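Local coordinates for major capsid protein P2 (PDB 2VVF) that is the major capsid protein of the marine bacteriophage PM2, a homotrimer with a double jelly-roll fold that builds most of the viral shell, at residues I116-D121 / P127-I132; C19-P24 / I32-S37; I175-A180 / L244-T249. All coordinates share one frame; numbering follows the deposited sequence.

Contact 1: I116-D121 / P127-I132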
# COMPACT_ATOMS: atom_id res chain seq x y z
N ILE A 116 22.24 6.45 21.37
CA ILE A 116 22.57 6.20 19.97
C ILE A 116 23.95 6.81 19.75
O ILE A 116 24.08 8.00 19.43
CB ILE A 116 21.53 6.80 19.01
CG1 ILE A 116 20.21 6.05 19.12
CG2 ILE A 116 22.04 6.74 17.58
CD1 ILE A 116 19.16 6.54 18.15
N LYS A 117 24.98 6.01 19.98
CA LYS A 117 26.36 6.47 19.85
C LYS A 117 26.89 6.35 18.43
O LYS A 117 26.42 5.53 17.64
CB LYS A 117 27.27 5.70 20.82
CG LYS A 117 26.93 5.90 22.28
CD LYS A 117 27.44 4.75 23.13
CE LYS A 117 28.83 5.03 23.68
NZ LYS A 117 29.04 4.42 25.02
N PHE A 118 27.87 7.18 18.11
CA PHE A 118 28.49 7.19 16.79
C PHE A 118 29.74 8.05 16.80
O PHE A 118 29.93 8.88 17.69
CB PHE A 118 27.50 7.71 15.74
CG PHE A 118 27.02 9.11 16.00
CD1 PHE A 118 25.90 9.34 16.78
CD2 PHE A 118 27.70 10.20 15.48
CE1 PHE A 118 25.46 10.63 17.03
CE2 PHE A 118 27.26 11.49 15.72
CZ PHE A 118 26.14 11.71 16.50
N ASP A 119 30.61 7.84 15.82
CA ASP A 119 31.85 8.60 15.71
C ASP A 119 31.84 9.45 14.44
O ASP A 119 31.48 8.98 13.37
CB ASP A 119 33.05 7.65 15.69
CG ASP A 119 33.02 6.64 16.82
OD1 ASP A 119 32.60 7.01 17.94
OD2 ASP A 119 33.42 5.48 16.59
N ILE A 120 32.25 10.71 14.58
CA ILE A 120 32.31 11.61 13.43
C ILE A 120 33.70 11.54 12.81
O ILE A 120 34.71 11.79 13.48
CB ILE A 120 31.92 13.05 13.81
CG1 ILE A 120 30.64 13.06 14.64
CG2 ILE A 120 31.76 13.91 12.56
CD1 ILE A 120 30.14 14.45 14.98
N ASP A 121 33.76 11.20 11.53
CA ASP A 121 35.04 11.10 10.83
C ASP A 121 35.83 12.40 10.92
O ASP A 121 35.26 13.48 11.03
CB ASP A 121 34.84 10.70 9.37
CG ASP A 121 36.13 10.30 8.69
OD1 ASP A 121 36.66 9.21 9.00
OD2 ASP A 121 36.63 11.08 7.85
N PRO A 127 30.53 19.20 10.38
CA PRO A 127 29.41 18.45 10.93
C PRO A 127 28.38 19.26 11.70
O PRO A 127 28.72 20.08 12.56
CB PRO A 127 30.09 17.43 11.85
CG PRO A 127 31.39 18.04 12.20
CD PRO A 127 31.81 18.80 10.98
N LYS A 128 27.11 19.00 11.40
CA LYS A 128 25.98 19.65 12.06
C LYS A 128 24.88 18.60 12.16
O LYS A 128 24.37 18.12 11.14
CB LYS A 128 25.48 20.84 11.25
CG LYS A 128 25.94 22.19 11.78
CD LYS A 128 26.00 23.23 10.67
CE LYS A 128 27.02 24.31 10.98
NZ LYS A 128 26.77 25.55 10.19
N LEU A 129 24.54 18.20 13.38
CA LEU A 129 23.52 17.17 13.57
C LEU A 129 22.47 17.53 14.62
O LEU A 129 22.79 18.01 15.71
CB LEU A 129 24.18 15.83 13.93
CG LEU A 129 25.31 15.36 13.01
CD1 LEU A 129 26.44 14.77 13.84
CD2 LEU A 129 24.79 14.35 12.00
N SER A 130 21.22 17.26 14.28
CA SER A 130 20.10 17.50 15.17
C SER A 130 19.13 16.33 15.03
O SER A 130 19.16 15.61 14.03
CB SER A 130 19.39 18.81 14.81
OG SER A 130 19.03 18.84 13.44
N ALA A 131 18.29 16.13 16.04
CA ALA A 131 17.35 15.02 16.00
C ALA A 131 15.94 15.39 16.45
O ALA A 131 15.75 16.22 17.34
CB ALA A 131 17.88 13.85 16.83
N ILE A 132 14.96 14.73 15.84
CA ILE A 132 13.56 14.93 16.17
C ILE A 132 12.98 13.57 16.52
O ILE A 132 13.31 12.57 15.88
CB ILE A 132 12.79 15.58 15.01
CG1 ILE A 132 13.07 17.09 14.95
CG2 ILE A 132 11.29 15.32 15.14
CD1 ILE A 132 12.54 17.77 13.70
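L129 CD1 touches both F118 and I120 and joins the two sheets of the N-terminal jelly-roll, a sandwich in which strands 114-120 and 128-136 belong to opposite layers. The methyl lies 3.9 Å from F118 CE2, on an oblique approach to the ring, and equally 3.9 Å from I120 CD1, which it meets tip to tip. Beside this trio, I120 turns its other branch to the proline that leads into the second strand, with I120 CG2 4.0 Å from P127 CB. The division of labour in I120 follows from its first torsion: CG1 stands beside the backbone N (chi1 -47°) and carries CD1 to the leucine, while CG2, anti to that N, serves the proline. All of this is apolar contact.

The next shell widens the cluster. V13 packs on I120, P127 and L129, closing over the same cluster from a loop, and C19 of the neighbouring strand lies against F118 and I120. On the alternate face of strand 114-120, D119 hydrogen-bonds to S18 and N46, so the polar side is tied within its own sheet. F118 reaches the leucine with CG between the backbone N and carbonyl carbon (chi1 60°), its atom CZ 4.1 Å from L129 CD1.

Contact 2: C19-P24 / I32-S37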
# COMPACT_ATOMS: atom_id res chain seq x y z
N CYS A 19 30.27 11.38 19.44
CA CYS A 19 29.05 11.93 20.00
C CYS A 19 28.02 10.86 20.33
O CYS A 19 28.18 9.69 19.98
CB CYS A 19 28.44 12.98 19.08
SG CYS A 19 29.65 14.15 18.40
N SER A 20 26.95 11.27 21.00
CA SER A 20 25.90 10.35 21.39
C SER A 20 24.55 11.05 21.48
O SER A 20 24.48 12.22 21.86
CB SER A 20 26.25 9.73 22.74
OG SER A 20 25.14 9.05 23.30
N ILE A 21 23.50 10.33 21.12
CA ILE A 21 22.14 10.86 21.20
C ILE A 21 21.46 10.20 22.40
O ILE A 21 20.89 9.12 22.28
CB ILE A 21 21.34 10.62 19.91
CG1 ILE A 21 21.96 11.41 18.75
CG2 ILE A 21 19.88 11.02 20.10
CD1 ILE A 21 21.24 11.23 17.44
N LYS A 22 21.57 10.85 23.55
CA LYS A 22 20.97 10.31 24.77
C LYS A 22 19.48 10.58 24.81
O LYS A 22 19.03 11.73 24.84
CB LYS A 22 21.66 10.90 26.00
CG LYS A 22 23.18 10.82 25.95
CD LYS A 22 23.80 11.06 27.31
CE LYS A 22 25.27 10.67 27.31
NZ LYS A 22 25.83 10.62 28.69
N LEU A 23 18.70 9.50 24.78
CA LEU A 23 17.25 9.60 24.78
C LEU A 23 16.66 9.53 26.18
O LEU A 23 17.01 8.65 26.97
CB LEU A 23 16.64 8.52 23.88
CG LEU A 23 17.23 8.44 22.47
CD1 LEU A 23 16.87 7.11 21.82
CD2 LEU A 23 16.75 9.61 21.62
N PRO A 24 15.76 10.46 26.48
CA PRO A 24 15.10 10.52 27.77
C PRO A 24 14.19 9.30 27.96
O PRO A 24 13.41 8.96 27.08
CB PRO A 24 14.27 11.79 27.67
CG PRO A 24 15.08 12.69 26.80
CD PRO A 24 15.85 11.79 25.85
N ILE A 32 13.01 8.17 14.85
CA ILE A 32 13.95 9.23 15.21
C ILE A 32 14.56 9.79 13.93
O ILE A 32 15.29 9.09 13.22
CB ILE A 32 15.03 8.73 16.20
CG1 ILE A 32 14.44 8.61 17.60
CG2 ILE A 32 16.22 9.67 16.19
CD1 ILE A 32 15.28 7.79 18.56
N ASP A 33 14.23 11.04 13.62
CA ASP A 33 14.73 11.69 12.42
C ASP A 33 16.03 12.45 12.69
O ASP A 33 16.03 13.44 13.42
CB ASP A 33 13.67 12.63 11.83
CG ASP A 33 12.33 11.95 11.65
OD1 ASP A 33 12.30 10.81 11.15
OD2 ASP A 33 11.30 12.55 12.02
N LEU A 34 17.12 11.98 12.10
CA LEU A 34 18.42 12.61 12.29
C LEU A 34 18.81 13.47 11.09
O LEU A 34 19.04 12.96 10.00
CB LEU A 34 19.50 11.56 12.56
CG LEU A 34 20.93 12.08 12.69
CD1 LEU A 34 21.09 12.93 13.95
CD2 LEU A 34 21.92 10.93 12.69
N ARG A 35 18.90 14.78 11.32
CA ARG A 35 19.28 15.72 10.27
C ARG A 35 20.79 15.91 10.31
O ARG A 35 21.37 16.09 11.38
CB ARG A 35 18.56 17.06 10.47
CG ARG A 35 18.79 18.06 9.35
CD ARG A 35 17.92 19.29 9.52
NE ARG A 35 16.54 19.05 9.07
CZ ARG A 35 16.19 18.87 7.80
NH1 ARG A 35 17.11 18.89 6.85
NH2 ARG A 35 14.92 18.67 7.49
N TYR A 36 21.43 15.86 9.15
CA TYR A 36 22.88 16.01 9.06
C TYR A 36 23.29 16.95 7.94
O TYR A 36 22.62 17.06 6.92
CB TYR A 36 23.54 14.65 8.86
CG TYR A 36 23.15 13.97 7.56
CD1 TYR A 36 22.08 13.08 7.52
CD2 TYR A 36 23.83 14.24 6.38
CE1 TYR A 36 21.70 12.47 6.33
CE2 TYR A 36 23.46 13.64 5.19
CZ TYR A 36 22.40 12.75 5.17
OH TYR A 36 22.04 12.15 3.99
N SER A 37 24.43 17.62 8.14
CA SER A 37 24.98 18.53 7.15
C SER A 37 26.44 18.79 7.49
O SER A 37 26.83 18.73 8.66
CB SER A 37 24.19 19.84 7.12
OG SER A 37 24.66 20.76 8.10
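I21 and L23 project from strand 18-23 onto I32 and L34 of strand 28-37, facing residues from the two sheets of the N-terminal jelly-roll sandwich. The apolar packing consists of two pairs. In the first, L23 and I32 meet tip to tip: I32 CD1 is 3.7 Å from L23 CD1 and 3.9 Å from L23 CD2, so one isoleucine terminus rests against both methyls of the leucine fork. In the second, I21 and L34 slant across one another, touching through I21 CD1 and L34 CD1 at 3.9 Å; L34 holds CG anti to its backbone N (chi1 176°), which brings CD1 onto the isoleucine methyl. The backbones stay well apart, with CA of I21 and CA of L34 separated by 9.8 Å, a spacing bridged by side chains alone. The core continues beyond these four, since I10 packs on I21, L7 on L23, and F83 and F85 on I32.

Hydrogen bonding runs within each layer instead. I21 and L23 pair through their backbones with I116 and C114, while I32 and L34 pair with F83 and V81.

Ionic and polar contacts occupy the outward face of strand 28-37, where it meets another copy of the protein. D33 hydrogen-bonds to Q209 of the second subunit as well as to S82 and Q134 of its own chain, and R35 NH2 forms a salt bridge with OD1 of D202 of that subunit.

Contact 3: I175-A180 / L244-T249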
# COMPACT_ATOMS: atom_id res chain seq x y z
N ILE A 175 18.83 -11.59 6.00
CA ILE A 175 20.28 -11.70 5.99
C ILE A 175 20.78 -10.99 4.73
O ILE A 175 20.31 -11.27 3.63
CB ILE A 175 20.74 -13.17 6.02
CG1 ILE A 175 20.28 -13.85 7.31
CG2 ILE A 175 22.25 -13.25 5.87
CD1 ILE A 175 20.31 -15.36 7.24
N HIS A 176 21.70 -10.05 4.91
CA HIS A 176 22.23 -9.30 3.78
C HIS A 176 23.71 -9.58 3.58
O HIS A 176 24.54 -9.24 4.42
CB HIS A 176 22.00 -7.80 3.97
CG HIS A 176 20.60 -7.46 4.38
ND1 HIS A 176 19.59 -7.24 3.46
CD2 HIS A 176 20.04 -7.29 5.60
CE1 HIS A 176 18.47 -6.96 4.10
NE2 HIS A 176 18.72 -6.98 5.40
N ILE A 177 24.04 -10.19 2.44
CA ILE A 177 25.43 -10.50 2.11
C ILE A 177 26.01 -9.37 1.27
O ILE A 177 25.63 -9.18 0.11
CB ILE A 177 25.55 -11.85 1.39
CG1 ILE A 177 25.04 -12.98 2.29
CG2 ILE A 177 26.99 -12.10 0.97
CD1 ILE A 177 24.30 -14.07 1.55
N LYS A 178 26.91 -8.59 1.87
CA LYS A 178 27.52 -7.47 1.18
C LYS A 178 28.82 -7.87 0.50
O LYS A 178 29.89 -7.88 1.12
CB LYS A 178 27.76 -6.31 2.15
CG LYS A 178 26.50 -5.76 2.77
CD LYS A 178 26.56 -4.24 2.88
CE LYS A 178 27.19 -3.80 4.19
NZ LYS A 178 27.40 -2.33 4.24
N ALA A 179 28.72 -8.22 -0.78
CA ALA A 179 29.87 -8.62 -1.58
C ALA A 179 29.58 -8.30 -3.04
O ALA A 179 28.42 -8.27 -3.45
CB ALA A 179 30.14 -10.11 -1.41
N ALA A 180 30.62 -8.05 -3.82
CA ALA A 180 30.45 -7.68 -5.22
C ALA A 180 30.43 -8.83 -6.22
O ALA A 180 30.04 -8.65 -7.37
CB ALA A 180 31.48 -6.64 -5.63
N LEU A 244 24.61 -21.45 5.21
CA LEU A 244 24.50 -20.57 4.05
C LEU A 244 25.57 -20.99 3.04
O LEU A 244 26.75 -21.02 3.36
CB LEU A 244 24.75 -19.12 4.48
CG LEU A 244 23.95 -18.00 3.82
CD1 LEU A 244 22.45 -18.20 4.02
CD2 LEU A 244 24.39 -16.66 4.38
N LYS A 245 25.14 -21.34 1.83
CA LYS A 245 26.07 -21.75 0.78
C LYS A 245 26.17 -20.65 -0.27
O LYS A 245 25.24 -20.44 -1.06
CB LYS A 245 25.62 -23.06 0.14
CG LYS A 245 25.75 -24.27 1.05
CD LYS A 245 25.57 -25.57 0.28
CE LYS A 245 25.98 -26.78 1.11
NZ LYS A 245 24.82 -27.67 1.40
N ILE A 246 27.28 -19.93 -0.27
CA ILE A 246 27.47 -18.81 -1.19
C ILE A 246 28.37 -19.14 -2.38
O ILE A 246 29.51 -19.55 -2.22
CB ILE A 246 27.98 -17.56 -0.45
CG1 ILE A 246 27.02 -17.18 0.68
CG2 ILE A 246 28.15 -16.41 -1.43
CD1 ILE A 246 27.59 -17.41 2.06
N ASP A 247 27.83 -18.92 -3.58
CA ASP A 247 28.58 -19.14 -4.81
C ASP A 247 29.09 -17.80 -5.30
O ASP A 247 28.34 -17.01 -5.87
CB ASP A 247 27.69 -19.79 -5.87
CG ASP A 247 27.67 -21.31 -5.77
OD1 ASP A 247 28.07 -21.84 -4.71
OD2 ASP A 247 27.23 -21.96 -6.74
N SER A 248 30.37 -17.53 -5.06
CA SER A 248 30.97 -16.26 -5.46
C SER A 248 31.85 -16.40 -6.69
O SER A 248 32.14 -17.51 -7.15
CB SER A 248 31.78 -15.67 -4.30
OG SER A 248 32.07 -14.30 -4.51
N THR A 249 32.28 -15.26 -7.23
CA THR A 249 33.14 -15.23 -8.41
C THR A 249 34.41 -14.47 -8.06
O THR A 249 35.34 -14.37 -8.86
CB THR A 249 32.43 -14.58 -9.61
OG1 THR A 249 32.05 -13.24 -9.27
CG2 THR A 249 31.19 -15.37 -9.98
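I177 and L244 meet tip to tip across the C-terminal jelly-roll, where strands 171-178 and 242-248 come from the two facing sheets of a beta-sandwich. This is the tight end of the contact: I177 CD1 lies 3.8 Å from L244 CD2. The same leucine methyl is more loosely approached by I175, whose CG2 is 4.3 Å from L244 CD2, so two isoleucines of one strand bear on a single branch of L244. Towards the other end, I177 CD1 also reaches I246 CG1, at 4.2 Å. I177 has CG1 beside its backbone N (chi1 -61°), directing CD1 across the gap, where it meets both partners. The segments run in roughly the same direction, 28° apart, with an axis separation of 11.1 Å that side chains span. Around this core, F187 packs on L244, V182 on I177 and I246, and I256 on both I175 and I177.

Past I177 and I246 the facing side chains shorten to A179 and S248, which no longer touch the opposite segment, and the two segments finish at exposed A180 and T249. The outer faces are polar, with H176 held by T220 and E259, K178 in a salt bridge with D64, and D247 bonded to T158. Polar bonds take over at the loose end too: A180 N bonds to E252, and the hydroxyls S248 OG and T249 OG1 both hydrogen-bond to the backbone oxygen G181 O.

Overall arrangement
Each contact illustrates how a jelly-roll sandwich is closed: apolar side chains meet between sheets whose hydrogen bonds lie within the layers. Contacts 1 and 2 hold the same two sheets of the N-terminal barrel. Their centres are 6 Å apart, and strand 28-37 pairs with 128-136 just as 18-23 pairs with 114-120. Contact 2 is fully buried, whereas contact 1, with a proline and an aromatic ring, is only partly so. Contact 3 repeats the scheme in the C-terminal barrel, about 32 Å from contact 2 between centres. It is again buried and purely aliphatic, but no other subunit touches its segments, while those of contacts 1 and 2 reach a neighbouring subunit.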